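Local coordinates for protein Cif-like 1 (Burkholderia cenocepacia, PDB 7JQY) that probably hydrolyses epoxides as a Cif-like member of the alpha/beta hydrolase fold family, and forms an octamer in the crystal, at residues G95-K98 with A99-A102; L192-Y195 with K196-H200; E226-R229 with A230-Q233. The protein carries 1 engineered substitution. One frame throughout, in Å; residues are numbered along the deposited sequence.

Interaction 1: residues G95-K98 with A99-A102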
loop_
_atom_site.group_PDB
_atom_site.type_symbol
_atom_site.label_atom_id
_atom_site.label_comp_id
_atom_site.label_asym_id
_atom_site.label_seq_id
_atom_site.Cartn_x
_atom_site.Cartn_y
_atom_site.Cartn_z
ATOM N N GLY B 95 -7.775 15.351 29.113
ATOM C CA GLY B 95 -8.530 14.723 30.179
ATOM C C GLY B 95 -8.187 13.261 30.379
ATOM O O GLY B 95 -9.013 12.500 30.894
ATOM N N TYR B 96 -6.975 12.847 30.010
ATOM C CA TYR B 96 -6.585 11.446 30.079
ATOM C C TYR B 96 -5.750 11.109 31.315
ATOM O O TYR B 96 -5.270 9.977 31.425
ATOM C CB TYR B 96 -5.847 11.036 28.798
ATOM C CG TYR B 96 -6.751 11.086 27.584
ATOM C CD1 TYR B 96 -6.583 12.059 26.602
ATOM C CD2 TYR B 96 -7.808 10.191 27.449
ATOM C CE1 TYR B 96 -7.412 12.114 25.509
ATOM C CE2 TYR B 96 -8.645 10.240 26.362
ATOM C CZ TYR B 96 -8.445 11.207 25.394
ATOM O OH TYR B 96 -9.289 11.263 24.307
ATOM N N ASP B 97 -5.554 12.059 32.231
ATOM C CA ASP B 97 -5.076 11.719 33.570
ATOM C C ASP B 97 -6.162 10.946 34.301
ATOM O O ASP B 97 -7.355 11.218 34.132
ATOM C CB ASP B 97 -4.708 12.971 34.356
ATOM C CG ASP B 97 -5.880 13.923 34.493
ATOM O OD1 ASP B 97 -6.193 14.620 33.501
ATOM O OD2 ASP B 97 -6.507 13.946 35.574
ATOM N N LYS B 98 -5.748 9.976 35.120
ATOM C CA LYS B 98 -6.719 9.027 35.653
ATOM C C LYS B 98 -7.680 9.675 36.642
ATOM O O LYS B 98 -8.847 9.268 36.724
ATOM C CB LYS B 98 -5.987 7.848 36.298
ATOM C CG LYS B 98 -4.978 7.179 35.365
ATOM C CD LYS B 98 -5.590 6.969 33.974
ATOM C CE LYS B 98 -4.531 6.762 32.902
ATOM N NZ LYS B 98 -3.689 7.961 32.628
ATOM N N ALA B 99 -7.226 10.683 37.396
ATOM C CA ALA B 99 -8.121 11.350 38.342
ATOM C C ALA B 99 -9.277 12.028 37.611
ATOM O O ALA B 99 -10.431 11.954 38.049
ATOM C CB ALA B 99 -7.351 12.363 39.187
ATOM N N SER B 100 -8.985 12.706 36.506
ATOM C CA SER B 100 -10.054 13.348 35.753
ATOM C C SER B 100 -10.961 12.320 35.087
ATOM O O SER B 100 -12.175 12.526 35.004
ATOM C CB SER B 100 -9.461 14.289 34.706
ATOM O OG SER B 100 -8.952 15.452 35.331
ATOM N N MET B 101 -10.395 11.206 34.628
ATOM C CA MET B 101 -11.216 10.157 34.037
ATOM C C MET B 101 -12.164 9.552 35.058
ATOM O O MET B 101 -13.268 9.124 34.702
ATOM C CB MET B 101 -10.321 9.079 33.434
ATOM C CG MET B 101 -9.563 9.568 32.236
ATOM S SD MET B 101 -8.553 8.295 31.494
ATOM C CE MET B 101 -9.769 7.014 31.175
ATOM N N ALA B 102 -11.753 9.496 36.325
ATOM C CA ALA B 102 -12.679 9.081 37.369
ATOM C C ALA B 102 -13.850 10.049 37.467
ATOM O O ALA B 102 -14.981 9.630 37.730
ATOM C CB ALA B 102 -11.955 8.954 38.707
#
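D97 and S100 form the N-terminal cap of helix 98-111, in the alpha/beta hydrolase fold the helix reached from strand 77-82 through a loop. Two donors of S100 converge on one carboxylate oxygen of D97. The hydroxyl, S100 OG, gives its bond to D97 OD2 at 2.9 Å on the syn lone pair, while the amide S100 N reaches D97 OD2 at 2.9 Å from well above the carboxylate plane, 45° out of it. The double grip follows from the first torsion of D97: at chi1 58°, CG sits between the backbone N and the carbonyl carbon, which turns the carboxylate back over the first turn of the helix. As an N-cap, the aspartate would also be expected to interact favourably with the helix dipole.

The backbone begins its helical pattern here, with M101 N bonded to D97 O at 3.1 Å and A102 N to K98 O at 2.9 Å. K98 bends at chi2 and again at chi4, curling its chain back so that K98 NZ donates to Y96 O at 2.8 Å; the same ammonium group makes a salt bridge with D234 and a hydrogen bond to L227 O, so a buried lysine finds both a counter-charge and carbonyl partners.

Beyond these bonds, the side chains of K98 and M101 run alongside each other in the same direction, and helices 124-135, 220-229 and 231-241 contribute to the surrounding packing. M101 is extended as far as its sulfur and then turns at chi3 (56°). M101 CG rests against the carbonyl oxygen G95 O at 3.3 Å, and the sulfur reaches the preceding loop, with M101 SD 3.7 Å from Y96 O.

Interaction 2: residues L192-Y195 with K196-H200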
loop_
_atom_site.group_PDB
_atom_site.type_symbol
_atom_site.label_atom_id
_atom_site.label_comp_id
_atom_site.label_asym_id
_atom_site.label_seq_id
_atom_site.Cartn_x
_atom_site.Cartn_y
_atom_site.Cartn_z
ATOM N N LEU B 192 -3.005 -8.261 18.953
ATOM C CA LEU B 192 -3.071 -9.709 19.139
ATOM C C LEU B 192 -1.785 -10.233 19.764
ATOM O O LEU B 192 -1.817 -11.113 20.633
ATOM C CB LEU B 192 -3.333 -10.413 17.806
ATOM C CG LEU B 192 -4.744 -10.923 17.511
ATOM C CD1 LEU B 192 -5.720 -9.757 17.319
ATOM C CD2 LEU B 192 -4.709 -11.784 16.272
ATOM N N ASP B 193 -0.639 -9.717 19.317
ATOM C CA ASP B 193 0.625 -10.150 19.894
ATOM C C ASP B 193 0.743 -9.689 21.338
ATOM O O ASP B 193 1.096 -10.476 22.225
ATOM C CB ASP B 193 1.797 -9.622 19.076
ATOM C CG ASP B 193 3.107 -10.282 19.468
ATOM O OD1 ASP B 193 3.378 -11.396 18.966
ATOM O OD2 ASP B 193 3.843 -9.699 20.292
ATOM N N PHE B 194 0.419 -8.416 21.593
ATOM C CA PHE B 194 0.439 -7.915 22.960
ATOM C C PHE B 194 -0.408 -8.798 23.872
ATOM O O PHE B 194 0.027 -9.180 24.970
ATOM C CB PHE B 194 -0.062 -6.470 22.980
ATOM C CG PHE B 194 0.133 -5.783 24.284
ATOM C CD1 PHE B 194 -0.781 -5.957 25.312
ATOM C CD2 PHE B 194 1.234 -4.964 24.491
ATOM C CE1 PHE B 194 -0.598 -5.330 26.538
ATOM C CE2 PHE B 194 1.427 -4.335 25.711
ATOM C CZ PHE B 194 0.512 -4.517 26.734
ATOM N N TYR B 195 -1.566 -9.195 23.402
ATOM C CA TYR B 195 -2.445 -9.985 24.178
ATOM C C TYR B 195 -1.966 -11.388 24.419
ATOM O O TYR B 195 -1.941 -11.815 25.513
ATOM C CB TYR B 195 -3.808 -10.039 23.504
ATOM C CG TYR B 195 -4.969 -9.699 24.362
ATOM C CD1 TYR B 195 -5.389 -8.421 24.490
ATOM C CD2 TYR B 195 -5.660 -10.651 25.014
ATOM C CE1 TYR B 195 -6.464 -8.096 25.268
ATOM C CE2 TYR B 195 -6.730 -10.340 25.792
ATOM C CZ TYR B 195 -7.128 -9.055 25.906
ATOM O OH TYR B 195 -8.193 -8.734 26.661
ATOM N N LYS B 196 -1.539 -12.080 23.388
ATOM C CA LYS B 196 -1.195 -13.490 23.530
ATOM C C LYS B 196 0.077 -13.689 24.342
ATOM O O LYS B 196 0.209 -14.702 25.033
ATOM C CB LYS B 196 -1.057 -14.134 22.154
ATOM C CG LYS B 196 -2.375 -14.293 21.427
ATOM C CD LYS B 196 -2.155 -15.051 20.150
ATOM C CE LYS B 196 -3.038 -14.584 19.024
ATOM N NZ LYS B 196 -3.156 -15.672 18.003
ATOM N N LYS B 197 1.004 -12.731 24.300
ATOM C CA LYS B 197 2.220 -12.844 25.093
ATOM C C LYS B 197 1.941 -12.796 26.591
ATOM O O LYS B 197 2.748 -13.297 27.378
ATOM C CB LYS B 197 3.193 -11.724 24.709
ATOM C CG LYS B 197 4.168 -12.130 23.635
ATOM C CD LYS B 197 4.986 -10.972 23.117
ATOM C CE LYS B 197 6.119 -11.512 22.260
ATOM N NZ LYS B 197 5.883 -11.258 20.813
ATOM N N ARG B 198 0.804 -12.238 27.001
ATOM C CA ARG B 198 0.474 -12.086 28.410
ATOM C C ARG B 198 -0.651 -13.007 28.863
ATOM O O ARG B 198 -1.007 -12.993 30.045
ATOM C CB ARG B 198 0.098 -10.629 28.698
ATOM C CG ARG B 198 1.257 -9.645 28.536
ATOM C CD ARG B 198 0.744 -8.185 28.391
ATOM N NE ARG B 198 1.849 -7.237 28.480
ATOM C CZ ARG B 198 2.710 -6.997 27.498
ATOM N NH1 ARG B 198 2.592 -7.624 26.326
ATOM N NH2 ARG B 198 3.700 -6.136 27.690
ATOM N N THR B 199 -1.254 -13.770 27.959
ATOM C CA THR B 199 -2.290 -14.704 28.365
ATOM C C THR B 199 -1.659 -16.048 28.713
ATOM O O THR B 199 -0.528 -16.357 28.318
ATOM C CB THR B 199 -3.349 -14.876 27.266
ATOM O OG1 THR B 199 -4.518 -15.499 27.810
ATOM C CG2 THR B 199 -2.824 -15.729 26.122
ATOM N N HIS B 200 -2.373 -16.823 29.509
ATOM C CA HIS B 200 -1.997 -18.220 29.710
ATOM C C HIS B 200 -3.076 -19.173 29.240
ATOM O O HIS B 200 -2.761 -20.242 28.707
ATOM C CB HIS B 200 -1.653 -18.521 31.180
ATOM C CG HIS B 200 -1.137 -19.907 31.393
ATOM N ND1 HIS B 200 -1.870 -20.886 32.030
ATOM C CD2 HIS B 200 0.028 -20.489 31.022
ATOM C CE1 HIS B 200 -1.173 -22.007 32.055
ATOM N NE2 HIS B 200 -0.018 -21.793 31.450
#
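R198 lies flat over F194 one helical turn earlier, a cation-pi stack in the last part of helix 187-198. The guanidinium and ring planes are only 5° apart, and R198 CZ stands 3.6 Å from the ring centroid of F194. With CG anti to the backbone N (chi1 -170°), the phenyl group of F194 swings along the helix towards its C-terminal end, where the extended arginine chain crosses it. The guanidinium is held in rotation too: R198 NH1 donates in its own plane to F194 O at 3.3 Å, and NH2 bonds to Q166 O. H169 and W57 meet the F194 ring edge-to-face, so this side of the helix is closely packed.

The other flank is looser and faces solvent and neighbouring subunits. There the exposed K197 stretches back along the helix and bends at its last torsion, bringing K197 NZ to D193 OD2 at 2.6 Å, a short salt bridge on the syn lone pair. Nearby, K196 CE comes no closer than 4.3 Å to L192 CD2, and the ammonium group of K196 instead pairs with E88 of the second subunit.

The chemistry differs accordingly: the arginine charge is probably stabilised by the aromatic face and by carbonyl oxygens, whereas the two lysines pair with carboxylates, one within the helix and one across a subunit interface.

Interaction 3: residues E226-R229 with A230-Q233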
loop_
_atom_site.group_PDB
_atom_site.type_symbol
_atom_site.label_atom_id
_atom_site.label_comp_id
_atom_site.label_asym_id
_atom_site.label_seq_id
_atom_site.Cartn_x
_atom_site.Cartn_y
_atom_site.Cartn_z
ATOM N N GLU B 226 -2.465 8.466 25.018
ATOM C CA GLU B 226 -2.475 9.592 25.944
ATOM C C GLU B 226 -2.726 9.159 27.385
ATOM O O GLU B 226 -2.369 9.894 28.315
ATOM C CB GLU B 226 -3.540 10.611 25.520
ATOM C CG GLU B 226 -3.253 11.317 24.197
ATOM C CD GLU B 226 -2.052 12.246 24.258
ATOM O OE1 GLU B 226 -1.785 12.806 25.344
ATOM O OE2 GLU B 226 -1.372 12.419 23.224
ATOM N N LEU B 227 -3.343 7.995 27.595
ATOM C CA LEU B 227 -3.414 7.454 28.946
ATOM C C LEU B 227 -2.016 7.204 29.495
ATOM O O LEU B 227 -1.733 7.517 30.657
ATOM C CB LEU B 227 -4.208 6.146 28.956
ATOM C CG LEU B 227 -5.602 6.167 28.336
ATOM C CD1 LEU B 227 -6.116 4.747 28.048
ATOM C CD2 LEU B 227 -6.503 6.881 29.295
ATOM N N TYR B 228 -1.126 6.670 28.652
ATOM C CA TYR B 228 0.259 6.396 29.024
ATOM C C TYR B 228 1.096 7.668 29.075
ATOM O O TYR B 228 2.037 7.762 29.871
ATOM C CB TYR B 228 0.870 5.398 28.036
ATOM C CG TYR B 228 0.240 4.016 28.096
ATOM C CD1 TYR B 228 0.870 2.977 28.763
ATOM C CD2 TYR B 228 -0.985 3.754 27.482
ATOM C CE1 TYR B 228 0.304 1.719 28.833
ATOM C CE2 TYR B 228 -1.558 2.495 27.540
ATOM C CZ TYR B 228 -0.905 1.480 28.221
ATOM O OH TYR B 228 -1.461 0.227 28.294
ATOM N N ARG B 229 0.788 8.647 28.222
ATOM C CA ARG B 229 1.530 9.899 28.254
ATOM C C ARG B 229 1.198 10.707 29.496
ATOM O O ARG B 229 1.965 11.601 29.865
ATOM C CB ARG B 229 1.262 10.695 26.986
ATOM C CG ARG B 229 1.925 10.087 25.775
ATOM C CD ARG B 229 1.129 10.350 24.504
ATOM N NE ARG B 229 1.532 9.418 23.457
ATOM C CZ ARG B 229 1.015 9.386 22.234
ATOM N NH1 ARG B 229 0.050 10.249 21.887
ATOM N NH2 ARG B 229 1.455 8.486 21.359
ATOM N N ALA B 230 0.096 10.381 30.165
ATOM C CA ALA B 230 -0.293 11.011 31.420
ATOM C C ALA B 230 0.280 10.312 32.656
ATOM O O ALA B 230 -0.009 10.750 33.773
ATOM C CB ALA B 230 -1.818 11.051 31.539
ATOM N N PHE B 231 1.035 9.218 32.500
ATOM C CA PHE B 231 1.560 8.502 33.670
ATOM C C PHE B 231 2.337 9.389 34.643
ATOM O O PHE B 231 2.091 9.284 35.856
ATOM C CB PHE B 231 2.423 7.308 33.231
ATOM C CG PHE B 231 1.633 6.076 32.881
ATOM C CD1 PHE B 231 0.266 6.011 33.117
ATOM C CD2 PHE B 231 2.252 5.001 32.267
ATOM C CE1 PHE B 231 -0.462 4.876 32.774
ATOM C CE2 PHE B 231 1.536 3.865 31.925
ATOM C CZ PHE B 231 0.178 3.798 32.174
ATOM N N PRO B 232 3.257 10.269 34.212
ATOM C CA PRO B 232 3.954 11.104 35.212
ATOM C C PRO B 232 3.012 11.922 36.077
ATOM O O PRO B 232 3.173 11.962 37.306
ATOM C CB PRO B 232 4.864 12.008 34.362
ATOM C CG PRO B 232 4.853 11.463 32.994
ATOM C CD PRO B 232 3.925 10.304 32.898
ATOM N N GLN B 233 1.989 12.524 35.469
ATOM C CA GLN B 233 0.997 13.273 36.228
ATOM C C GLN B 233 0.231 12.363 37.175
ATOM O O GLN B 233 -0.107 12.762 38.298
ATOM C CB GLN B 233 0.046 13.977 35.256
ATOM C CG GLN B 233 -1.120 14.682 35.891
ATOM C CD GLN B 233 -2.000 15.402 34.859
ATOM O OE1 GLN B 233 -1.742 15.360 33.646
ATOM N NE2 GLN B 233 -3.042 16.064 35.344
HETATM O O HOH W 1 2.140 13.444 32.567
#
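F231 presents the face of its ring to the backbone of Y228: Y228 CA stands 3.8 Å from the F231 ring centroid, almost exactly on the ring normal, in a CH-pi contact. The conformation of F231 explains it. CG lies beside the backbone N and chi2 is close to zero (-8°), which turns the ring broadside to the preceding turn. Y228 shares the same choice of first torsion, so the two aromatic chains run side by side and point the same way. Their rings meet obliquely, with planes at 55°, and Y228 CD1 touches F231 CE2 at 3.4 Å. H173 and W57 each pack edge-to-face with Y228, while W156 does so with F231.

This aromatic pair spans the junction between helices 220-229 and 231-241, the last two of the helical segment inserted between strands 140-146 and 250-255, where alpha/beta hydrolases commonly carry their cap. A230 breaks the helical run. Its amide is shared between two weak bonds, A230 N to E226 O at 3.1 Å and to L227 O at 3.4 Å, and the next amide makes a straighter one, F231 N to Y228 O at 3.2 Å.

P232 has no amide hydrogen, and P232 CD lies 3.8 Å from R229 O; a water bridges R229 O, to which it donates, and Q233 N, from which it accepts. R229 bends at chi2, returning its guanidinium towards the start of the turn. R229 NH1 bonds to E226 OE2 at 2.9 Å, with the acceptor in the guanidinium plane but the donor 48° above that of the carboxylate. The same NH1 forms a salt bridge with E180, the stronger partner of this arginine, and R176 pairs with E226.

In the fold
All three contacts are local, each within one unbroken stretch, and they follow one another along the chain without nesting or crossing. Interaction 1 turns the loop after strand 77-82 into helix 98-111. Interaction 2 comes near the end of helix 187-198, on the opposite side of the chain's centre, its centre about 27 Å from that of interaction 1. Interaction 3 then joins helices 220-229 and 231-241 and returns to interaction 1, their centres about 10 Å apart: M101 SD packs on L227 CD2 at 3.3 Å and Y96 lies against E226. Residues 95-102 thus tie the helical insertion to the core, whereas interaction 2 reaches neighbouring subunits.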